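Local coordinates for protein putative alpha/beta hydrolase (Desulfitobacterium hafniense, PDB 4RPC) that is a putative hydrolase of unknown substrate that probably uses a catalytic triad carried on an alpha/beta-hydrolase fold, at residues T220-L223 with A224-R228; E250-S253 with R254-E258; P237-H241 with A242-S246; E180-L183 with H184-A188. One frame throughout, in Å; residues are numbered along the deposited sequence.

Interaction 1: residues T220-L223 with A224-R228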
loop_
_atom_site.group_PDB
_atom_site.type_symbol
_atom_site.label_atom_id
_atom_site.label_comp_id
_atom_site.label_asym_id
_atom_site.label_seq_id
_atom_site.Cartn_x
_atom_site.Cartn_y
_atom_site.Cartn_z
ATOM N N THR A 220 9.653 -3.248 11.426
ATOM C CA THR A 220 9.853 -4.665 11.244
ATOM C C THR A 220 9.772 -5.421 12.598
ATOM O O THR A 220 9.219 -6.508 12.647
ATOM C CB THR A 220 11.132 -4.971 10.436
ATOM O OG1 THR A 220 12.293 -4.686 11.229
ATOM C CG2 THR A 220 11.166 -4.159 9.102
ATOM N N PRO A 221 10.281 -4.846 13.688
ATOM C CA PRO A 221 10.045 -5.530 14.983
ATOM C C PRO A 221 8.555 -5.763 15.321
ATOM O O PRO A 221 8.178 -6.842 15.746
ATOM C CB PRO A 221 10.656 -4.574 16.007
ATOM C CG PRO A 221 11.651 -3.763 15.259
ATOM C CD PRO A 221 11.234 -3.725 13.823
ATOM N N LEU A 222 7.719 -4.756 15.124
ATOM C CA LEU A 222 6.286 -4.906 15.339
ATOM C C LEU A 222 5.673 -5.991 14.466
ATOM O O LEU A 222 4.885 -6.823 14.923
ATOM C CB LEU A 222 5.566 -3.575 15.053
ATOM C CG LEU A 222 4.057 -3.589 15.249
ATOM C CD1 LEU A 222 3.697 -4.160 16.616
ATOM C CD2 LEU A 222 3.578 -2.169 15.127
ATOM N N LEU A 223 6.026 -6.001 13.197
ATOM C CA LEU A 223 5.466 -7.021 12.305
ATOM C C LEU A 223 5.918 -8.420 12.683
ATOM O O LEU A 223 5.167 -9.384 12.539
ATOM C CB LEU A 223 5.860 -6.715 10.877
ATOM C CG LEU A 223 5.365 -5.359 10.391
ATOM C CD1 LEU A 223 6.073 -4.969 9.107
ATOM C CD2 LEU A 223 3.856 -5.368 10.235
ATOM N N ALA A 224 7.148 -8.522 13.168
ATOM C CA ALA A 224 7.704 -9.778 13.589
ATOM C C ALA A 224 6.982 -10.395 14.803
ATOM O O ALA A 224 6.840 -11.602 14.850
ATOM C CB ALA A 224 9.177 -9.605 13.906
ATOM N N GLU A 225 6.542 -9.593 15.764
ATOM C CA GLU A 225 5.769 -10.128 16.873
ATOM C C GLU A 225 4.319 -10.417 16.484
ATOM O O GLU A 225 3.645 -11.205 17.125
ATOM C CB GLU A 225 5.823 -9.209 18.082
ATOM C CG GLU A 225 4.975 -7.949 17.997
ATOM C CD GLU A 225 5.224 -6.994 19.162
ATOM O OE1 GLU A 225 5.904 -7.419 20.114
ATOM O OE2 GLU A 225 4.746 -5.826 19.135
ATOM N N ILE A 226 3.846 -9.817 15.412
ATOM C CA ILE A 226 2.517 -10.103 14.909
ATOM C C ILE A 226 2.445 -11.439 14.133
ATOM O O ILE A 226 1.475 -12.192 14.286
ATOM C CB ILE A 226 2.019 -8.896 14.073
ATOM C CG1 ILE A 226 1.694 -7.793 15.050
ATOM C CG2 ILE A 226 0.763 -9.197 13.244
ATOM C CD1 ILE A 226 1.190 -6.578 14.370
ATOM N N SER A 227 3.434 -11.718 13.288
ATOM C CA SER A 227 3.360 -12.919 12.466
ATOM C C SER A 227 3.631 -14.128 13.375
ATOM O O SER A 227 4.445 -14.048 14.232
ATOM C CB SER A 227 4.325 -12.900 11.272
ATOM O OG SER A 227 4.017 -13.993 10.368
ATOM N N ARG A 228 2.876 -15.206 13.198
ATOM C CA ARG A 228 3.236 -16.503 13.776
ATOM C C ARG A 228 4.416 -17.171 13.025
ATOM O O ARG A 228 4.738 -18.305 13.322
ATOM C CB ARG A 228 2.052 -17.483 13.715
ATOM C CG ARG A 228 0.717 -16.972 14.229
ATOM C CD ARG A 228 -0.190 -18.124 14.670
ATOM N NE ARG A 228 -1.077 -17.732 15.787
ATOM C CZ ARG A 228 -2.322 -17.251 15.671
ATOM N NH1 ARG A 228 -2.903 -17.085 14.489
ATOM N NH2 ARG A 228 -2.998 -16.923 16.758
#

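Interaction 2: residues E250-S253 with R254-E258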
loop_
_atom_site.group_PDB
_atom_site.type_symbol
_atom_site.label_atom_id
_atom_site.label_comp_id
_atom_site.label_asym_id
_atom_site.label_seq_id
_atom_site.Cartn_x
_atom_site.Cartn_y
_atom_site.Cartn_z
ATOM N N GLU A 250 8.245 -4.252 -12.487
ATOM C CA GLU A 250 8.579 -5.600 -12.892
ATOM C C GLU A 250 9.359 -6.384 -11.827
ATOM O O GLU A 250 9.198 -7.596 -11.767
ATOM C CB GLU A 250 9.264 -5.633 -14.264
ATOM C CG GLU A 250 10.672 -5.046 -14.327
ATOM C CD GLU A 250 10.711 -3.527 -14.414
ATOM O OE1 GLU A 250 9.643 -2.851 -14.434
ATOM O OE2 GLU A 250 11.849 -3.028 -14.462
ATOM N N LYS A 251 10.124 -5.730 -10.946
ATOM C CA LYS A 251 10.736 -6.487 -9.830
ATOM C C LYS A 251 9.730 -6.888 -8.777
ATOM O O LYS A 251 9.943 -7.843 -8.046
ATOM C CB LYS A 251 11.836 -5.722 -9.115
ATOM C CG LYS A 251 12.961 -5.293 -9.998
ATOM C CD LYS A 251 14.036 -4.638 -9.147
ATOM C CE LYS A 251 15.156 -4.119 -10.041
ATOM N NZ LYS A 251 16.373 -3.920 -9.237
ATOM N N ILE A 252 8.648 -6.123 -8.648
ATOM C CA ILE A 252 7.585 -6.534 -7.736
ATOM C C ILE A 252 6.917 -7.783 -8.302
ATOM O O ILE A 252 6.668 -8.708 -7.564
ATOM C CB ILE A 252 6.477 -5.447 -7.483
ATOM C CG1 ILE A 252 7.030 -4.083 -7.009
ATOM C CG2 ILE A 252 5.473 -5.962 -6.474
ATOM C CD1 ILE A 252 7.793 -4.106 -5.736
ATOM N N SER A 253 6.582 -7.778 -9.592
ATOM C CA SER A 253 6.042 -8.988 -10.294
ATOM C C SER A 253 6.833 -10.237 -10.075
ATOM O O SER A 253 6.287 -11.286 -9.805
ATOM C CB SER A 253 6.032 -8.789 -11.795
ATOM O OG SER A 253 5.175 -7.748 -12.072
ATOM N N ARG A 254 8.135 -10.112 -10.260
ATOM C CA ARG A 254 9.036 -11.256 -10.125
ATOM C C ARG A 254 8.980 -11.761 -8.696
ATOM O O ARG A 254 8.880 -12.932 -8.433
ATOM C CB ARG A 254 10.449 -10.809 -10.471
ATOM C CG ARG A 254 11.301 -11.832 -11.144
ATOM C CD ARG A 254 12.250 -11.173 -12.132
ATOM N NE ARG A 254 13.640 -11.324 -11.733
ATOM C CZ ARG A 254 14.364 -12.427 -11.899
ATOM N NH1 ARG A 254 13.835 -13.527 -12.435
ATOM N NH2 ARG A 254 15.626 -12.430 -11.516
ATOM N N LEU A 255 9.013 -10.854 -7.753
ATOM C CA LEU A 255 9.006 -11.238 -6.359
ATOM C C LEU A 255 7.702 -11.956 -5.953
ATOM O O LEU A 255 7.728 -12.955 -5.219
ATOM C CB LEU A 255 9.187 -9.983 -5.529
ATOM C CG LEU A 255 9.472 -10.172 -4.052
ATOM C CD1 LEU A 255 10.564 -11.205 -3.840
ATOM C CD2 LEU A 255 9.886 -8.820 -3.462
ATOM N N ILE A 256 6.567 -11.454 -6.431
ATOM C CA ILE A 256 5.292 -12.109 -6.176
ATOM C C ILE A 256 5.294 -13.564 -6.691
ATOM O O ILE A 256 4.885 -14.484 -5.988
ATOM C CB ILE A 256 4.103 -11.330 -6.782
ATOM C CG1 ILE A 256 3.851 -10.057 -5.969
ATOM C CG2 ILE A 256 2.846 -12.168 -6.697
ATOM C CD1 ILE A 256 2.873 -9.067 -6.599
ATOM N N ARG A 257 5.778 -13.758 -7.906
ATOM C CA ARG A 257 5.896 -15.106 -8.510
ATOM C C ARG A 257 6.802 -15.964 -7.669
ATOM O O ARG A 257 6.470 -17.101 -7.409
ATOM C CB ARG A 257 6.486 -15.068 -9.933
ATOM C CG ARG A 257 5.564 -14.520 -11.014
ATOM C CD ARG A 257 6.074 -14.776 -12.450
ATOM N NE ARG A 257 5.023 -14.503 -13.459
ATOM C CZ ARG A 257 4.180 -15.413 -13.960
ATOM N NH1 ARG A 257 4.241 -16.691 -13.579
ATOM N NH2 ARG A 257 3.247 -15.047 -14.843
ATOM N N GLU A 258 7.930 -15.407 -7.228
ATOM C CA GLU A 258 8.931 -16.158 -6.436
ATOM C C GLU A 258 8.389 -16.604 -5.110
ATOM O O GLU A 258 8.511 -17.730 -4.751
ATOM C CB GLU A 258 10.185 -15.307 -6.167
ATOM C CG GLU A 258 11.093 -15.091 -7.381
ATOM C CD GLU A 258 12.208 -14.085 -7.092
ATOM O OE1 GLU A 258 12.060 -13.251 -6.135
ATOM O OE2 GLU A 258 13.218 -14.112 -7.830
#

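Interaction 3: residues P237-H241 with A242-S246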
loop_
_atom_site.group_PDB
_atom_site.type_symbol
_atom_site.label_atom_id
_atom_site.label_comp_id
_atom_site.label_asym_id
_atom_site.label_seq_id
_atom_site.Cartn_x
_atom_site.Cartn_y
_atom_site.Cartn_z
ATOM N N PRO A 237 18.502 -1.524 -2.991
ATOM C CA PRO A 237 19.480 -0.482 -2.677
ATOM C C PRO A 237 19.220 0.753 -3.511
ATOM O O PRO A 237 18.655 0.644 -4.622
ATOM C CB PRO A 237 20.821 -1.104 -3.088
ATOM C CG PRO A 237 20.474 -2.127 -4.144
ATOM C CD PRO A 237 19.022 -2.516 -3.953
ATOM N N ASN A 238 19.629 1.902 -2.971
ATOM C CA ASN A 238 19.456 3.212 -3.591
ATOM C C ASN A 238 18.057 3.451 -4.049
ATOM O O ASN A 238 17.868 4.097 -5.091
ATOM C CB ASN A 238 20.352 3.398 -4.796
ATOM C CG ASN A 238 21.754 3.334 -4.437
ATOM O OD1 ASN A 238 22.158 4.039 -3.534
ATOM N ND2 ASN A 238 22.523 2.457 -5.084
ATOM N N ARG A 239 17.093 2.950 -3.275
ATOM C CA ARG A 239 15.687 3.143 -3.613
ATOM C C ARG A 239 14.959 3.819 -2.434
ATOM O O ARG A 239 15.212 3.515 -1.270
ATOM C CB ARG A 239 15.020 1.824 -4.033
ATOM C CG ARG A 239 15.596 1.149 -5.297
ATOM C CD ARG A 239 15.386 2.043 -6.514
ATOM N NE ARG A 239 15.905 1.450 -7.742
ATOM C CZ ARG A 239 17.126 1.651 -8.220
ATOM N NH1 ARG A 239 17.997 2.465 -7.615
ATOM N NH2 ARG A 239 17.479 1.053 -9.342
ATOM N N GLY A 240 14.103 4.789 -2.764
ATOM C CA GLY A 240 13.250 5.421 -1.763
ATOM C C GLY A 240 11.823 4.904 -1.720
ATOM O O GLY A 240 11.474 3.898 -2.324
ATOM N N HIS A 241 10.987 5.619 -0.993
ATOM C CA HIS A 241 9.604 5.209 -0.766
ATOM C C HIS A 241 8.882 5.034 -2.080
ATOM O O HIS A 241 8.788 5.958 -2.877
ATOM C CB HIS A 241 8.893 6.287 0.052
ATOM C CG HIS A 241 7.511 5.925 0.500
ATOM N ND1 HIS A 241 7.271 5.166 1.617
ATOM C CD2 HIS A 241 6.297 6.275 0.017
ATOM C CE1 HIS A 241 5.969 5.065 1.816
ATOM N NE2 HIS A 241 5.357 5.727 0.854
ATOM N N ALA A 242 8.415 3.816 -2.321
ATOM C CA ALA A 242 7.692 3.471 -3.555
ATOM C C ALA A 242 8.489 3.619 -4.867
ATOM O O ALA A 242 7.882 3.600 -5.925
ATOM C CB ALA A 242 6.400 4.300 -3.622
ATOM N N GLU A 243 9.829 3.771 -4.810
ATOM C CA GLU A 243 10.662 3.923 -6.029
ATOM C C GLU A 243 10.685 2.626 -6.912
ATOM O O GLU A 243 10.591 2.695 -8.171
ATOM C CB GLU A 243 12.097 4.328 -5.657
ATOM C CG GLU A 243 12.936 4.694 -6.860
ATOM C CD GLU A 243 14.202 5.474 -6.543
ATOM O OE1 GLU A 243 14.574 5.639 -5.334
ATOM O OE2 GLU A 243 14.870 5.908 -7.549
ATOM N N VAL A 244 10.757 1.474 -6.267
ATOM C CA VAL A 244 10.696 0.216 -6.994
ATOM C C VAL A 244 9.360 0.087 -7.718
ATOM O O VAL A 244 9.293 -0.368 -8.853
ATOM C CB VAL A 244 10.868 -1.004 -6.062
ATOM C CG1 VAL A 244 10.872 -2.284 -6.893
ATOM C CG2 VAL A 244 12.203 -0.957 -5.312
ATOM N N LEU A 245 8.273 0.495 -7.064
ATOM C CA LEU A 245 6.958 0.433 -7.712
ATOM C C LEU A 245 6.872 1.394 -8.869
ATOM O O LEU A 245 6.290 1.090 -9.918
ATOM C CB LEU A 245 5.875 0.779 -6.657
ATOM C CG LEU A 245 4.453 0.725 -7.126
ATOM C CD1 LEU A 245 4.126 -0.673 -7.646
ATOM C CD2 LEU A 245 3.524 1.117 -5.953
ATOM N N SER A 246 7.430 2.574 -8.684
ATOM C CA SER A 246 7.289 3.613 -9.684
ATOM C C SER A 246 8.057 3.234 -10.945
ATOM O O SER A 246 7.450 3.048 -11.998
ATOM C CB SER A 246 7.769 4.945 -9.169
ATOM O OG SER A 246 7.540 5.956 -10.106
HETATM O O HOH W 1 17.241 6.095 -6.537
HETATM O O HOH W 2 11.153 1.167 -3.089
#

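Interaction 4: residues E180-L183 with H184-A188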
loop_
_atom_site.group_PDB
_atom_site.type_symbol
_atom_site.label_atom_id
_atom_site.label_comp_id
_atom_site.label_asym_id
_atom_site.label_seq_id
_atom_site.Cartn_x
_atom_site.Cartn_y
_atom_site.Cartn_z
ATOM N N GLU A 180 -9.667 16.773 -0.628
ATOM C CA GLU A 180 -10.435 16.148 0.460
ATOM C C GLU A 180 -10.230 14.661 0.455
ATOM O O GLU A 180 -10.106 14.078 1.486
ATOM C CB GLU A 180 -11.942 16.392 0.379
ATOM C CG GLU A 180 -12.534 17.562 1.173
ATOM C CD GLU A 180 -12.072 17.767 2.612
ATOM O OE1 GLU A 180 -12.649 17.135 3.533
ATOM O OE2 GLU A 180 -11.167 18.624 2.812
ATOM N N ALA A 181 -10.209 14.031 -0.716
ATOM C CA ALA A 181 -10.118 12.576 -0.775
ATOM C C ALA A 181 -8.766 12.102 -0.273
ATOM O O ALA A 181 -8.637 11.143 0.492
ATOM C CB ALA A 181 -10.371 12.092 -2.196
ATOM N N LEU A 182 -7.766 12.821 -0.689
ATOM C CA LEU A 182 -6.386 12.541 -0.294
ATOM C C LEU A 182 -6.211 12.720 1.171
ATOM O O LEU A 182 -5.633 11.861 1.843
ATOM C CB LEU A 182 -5.451 13.497 -1.018
ATOM C CG LEU A 182 -3.981 13.545 -0.674
ATOM C CD1 LEU A 182 -3.452 12.163 -0.915
ATOM C CD2 LEU A 182 -3.227 14.521 -1.567
ATOM N N LEU A 183 -6.715 13.851 1.674
ATOM C CA LEU A 183 -6.629 14.132 3.072
ATOM C C LEU A 183 -7.284 13.044 3.941
ATOM O O LEU A 183 -6.705 12.608 4.922
ATOM C CB LEU A 183 -7.220 15.530 3.369
ATOM C CG LEU A 183 -7.180 16.004 4.790
ATOM C CD1 LEU A 183 -5.784 16.339 5.184
ATOM C CD2 LEU A 183 -8.018 17.252 4.958
ATOM N N HIS A 184 -8.501 12.624 3.628
ATOM C CA HIS A 184 -9.147 11.586 4.427
ATOM C C HIS A 184 -8.409 10.256 4.453
ATOM O O HIS A 184 -8.402 9.541 5.474
ATOM C CB HIS A 184 -10.553 11.367 3.908
ATOM C CG HIS A 184 -11.479 12.366 4.456
ATOM N ND1 HIS A 184 -11.990 13.401 3.710
ATOM C CD2 HIS A 184 -11.867 12.579 5.729
ATOM C CE1 HIS A 184 -12.733 14.162 4.491
ATOM N NE2 HIS A 184 -12.658 13.689 5.722
ATOM N N ALA A 185 -7.747 9.970 3.341
ATOM C CA ALA A 185 -6.984 8.747 3.196
ATOM C C ALA A 185 -5.770 8.834 4.100
ATOM O O ALA A 185 -5.389 7.843 4.784
ATOM C CB ALA A 185 -6.554 8.547 1.779
ATOM N N LEU A 186 -5.167 10.008 4.107
ATOM C CA LEU A 186 -4.006 10.254 4.976
ATOM C C LEU A 186 -4.339 10.302 6.472
ATOM O O LEU A 186 -3.513 9.859 7.311
ATOM C CB LEU A 186 -3.303 11.528 4.583
ATOM C CG LEU A 186 -2.583 11.396 3.241
ATOM C CD1 LEU A 186 -2.240 12.787 2.752
ATOM C CD2 LEU A 186 -1.342 10.497 3.262
ATOM N N LEU A 187 -5.511 10.820 6.797
ATOM C CA LEU A 187 -5.924 10.797 8.183
ATOM C C LEU A 187 -6.048 9.334 8.635
ATOM O O LEU A 187 -5.561 8.968 9.718
ATOM C CB LEU A 187 -7.218 11.578 8.424
ATOM C CG LEU A 187 -7.188 13.081 8.166
ATOM C CD1 LEU A 187 -8.573 13.625 7.964
ATOM C CD2 LEU A 187 -6.499 13.829 9.323
ATOM N N ALA A 188 -6.659 8.516 7.772
ATOM C CA ALA A 188 -6.835 7.081 8.028
ATOM C C ALA A 188 -5.492 6.452 8.159
ATOM O O ALA A 188 -5.259 5.745 9.112
ATOM C CB ALA A 188 -7.666 6.367 6.957
#

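Interaction 1: residues T220-L223 with A224-R228
Ala224, Glu225, Ile226 and Ser227 each return a backbone N-H to the carbonyl four residues earlier, so that the C=O groups from Thr220 to Leu223 are all engaged within one short helix. The bonds run from Ala224 N to Thr220 O (2.9 Å), Glu225 N to Pro221 O (3.2 Å), Ile226 N to Leu222 O (3.2 Å) and Ser227 N to Leu223 O (3.0 Å). Two of these acceptors take a weak second donor three residues on: Leu222 O from Glu225 N, and Leu223 O from Ile226 N. Pro221 has no N-H to give, which suits the first turn of a helix, where an amide has no helical carbonyl behind it. Thr220 OG1 is hydrogen-bonded to Ala217 O.

Side-chain carbons of Ile226 and Glu225 crowd round Leu222 O. Ile226 CG1 lies 3.3 Å from Leu222 O, while its CD1 meets Leu222 CD1 at 4.1 Å. Glu225 CG stands between its own backbone N and carbonyl carbon (chi1 75°), which brings that methylene to 3.3 Å from Leu222 O; from there the extended chain carries OE2 to 3.2 Å from Leu222 CD1, a van der Waals contact with a methyl.

Ser227 is the first residue to leave helical geometry, and its buried hydroxyl is bonded to Ala203 O and His229 N; a small polar side chain fits such an exit. Glu225 O accepts from Arg200, and Arg228 makes a salt bridge with Asp202. This short helix 220-226 is the connection in a beta-alpha-beta crossover, joining the parallel strands 204-210 and 232-236 of the alpha/beta-hydrolase sheet.

Interaction 2: residues E250-S253 with R254-E258
Ile252 and Ile256 meet one helical turn apart, along the buried side of helix 249-259, and four backbone hydrogen bonds hold the turn they share. Those bonds join Arg254 N to Glu250 O (3.1 Å), Leu255 N to Lys251 O (3.2 Å), Ile256 N to Ile252 O (3.0 Å) and Arg257 N to Ser253 O (3.2 Å), the last being nearly straight at 167°.

The apolar contacts follow the same spacing. Ile252 CG2 touches Ile256 CD1 at 4.1 Å, the two branched chains crossing at a slant. Ile256 has CG1 opposite its carbonyl carbon (chi1 -72°), which turns the CG1-CD1 arm back along the helix toward Ile252. Leu255 CB rests 3.4 Å from Lys251 O. Beta-branched isoleucines give this face a broad surface: Ile252 reaches Ile41 and Leu208, and Ile256 reaches Leu117. Leu255 adds contacts with Tyr234 and Phe236.

Polar ends are matched by helix 39-45 and the residues just after it. Ser253 OG is hydrogen-bonded to Asp44, its short side chain allowing close approach to that neighbour, and Arg257, extended from CG to NE, makes a salt bridge with Asp47. Arg254 instead bends its chain outward on the exposed side. An amphipathic final helix laid on the central sheet, next to helix 39-45, is the usual C-terminal element of the alpha/beta-hydrolase fold.

Interaction 3: residues P237-H241 with A242-S246
Glu243 and Arg239 cross at about a right angle, the arginine's CD lying 3.6 Å from Glu243 CG. Their planar ends are inclined by 35° but do not pair: Glu243 OE2 stays 4.6 Å from Arg239 NE, well out of the guanidinium plane, leaving only charge attraction. The guanidinium spends its N-H groups on other partners: NH1 on Asn238 O (3.0 Å), in its plane, and NH2 on a salt bridge with Glu248.

With CG opposite the backbone N (chi1 -172°) and the chain extended, Glu243 OE1 offers its anti lone pair to Gly240 N at 2.7 Å. A valine in place of Glu243 would probably leave the Gly240 N-H without its acceptor and set the loop before His241 freer to move. A water lies between Glu243 OE2 and Asn238 O. Glu243 N in return donates to Gly240 O (3.0 Å), from above the carbonyl plane. That oxygen also accepts from a second water, which takes the Val244 N-H. Val244 CG2 meets Arg239 CG at 4.0 Å, crosswise. Ala242, the N-cap, has a left-handed backbone, costly with a CB though less so for alanine than for a beta-branched residue.

The His241 ring has its polar partners outside this turn: ND1 is bonded to Glu213 and NE2 weakly to Ser96, consistent with a catalytic triad. The reciprocal bonds between Glu243 and Gly240 suggest a second-shell role, probably fixing the turn that presents the histidine.

Interaction 4: residues E180-L183 with H184-A188
The His184 ring and the Glu180 carboxylate stand nearly perpendicular, at 83°, with Glu180 OE1 3.1 Å from His184 CE1, the polarised C-H of the imidazole. Neither group is set for a salt bridge, but a carboxylate so near would tend to favour a protonated ring. His184 CG lies opposite its carbonyl carbon, which swings ND1 back toward Glu180 O. That oxygen lies obliquely to the imidazole, 30° out of its plane, and accepts from His184 ND1 at 3.0 Å through a bent bond. It also takes His184 N, again at 3.0 Å and much straighter; the two donors arrive from opposite faces of the carbonyl plane. Histidine suits the site because ND1 can reach back one turn while the flat ring also meets that of Tyr66, the planes about 15° apart. A leucine in its place would probably leave Glu180 O with the backbone donor alone and deprive Tyr66 of its aromatic neighbour.

Helix 179-191 belongs to the helical region inserted between strands 112-119 and 204-210, consistent with the cap that covers the active site in many alpha/beta hydrolases. Leu183, Leu186 and Leu187 pack on helix 130-145, the last two both on Ala134, while Ala185 meets loop residues His59 and Met67. Leu182 and Leu186 run alongside each other in the same direction, and their CD1 atoms meet at 3.9 Å. The backbone bond from Leu186 N to Leu182 O (3.0 Å) holds the turn beneath them. Next to this pair, Leu183 CG packs against Leu187 CD1 at 4.2 Å, and Leu187 N is bonded to Leu183 O at 2.9 Å.

How the interactions relate
Only interactions 2 and 3 touch: Ile252 CD1 packs on Val244 CG1 at 3.8 Å, so the C-terminal helix rests against the short helix that follows the probable catalytic His241, the centres of the two interactions being 14 Å apart. Interaction 4 belongs to the inserted helices; its nearest atoms are about 9 Å from those of interaction 3, and Leu186 lies near the proposed triad without contact. Interaction 1 comes no nearer to interaction 3 than about 12 Å between nearest atoms, yet helix 220-226 leads into strand 232-236, whose end passes into 237-241. Interactions 2 and 4 flank the chain's centre on opposite sides, their centres 29 Å apart.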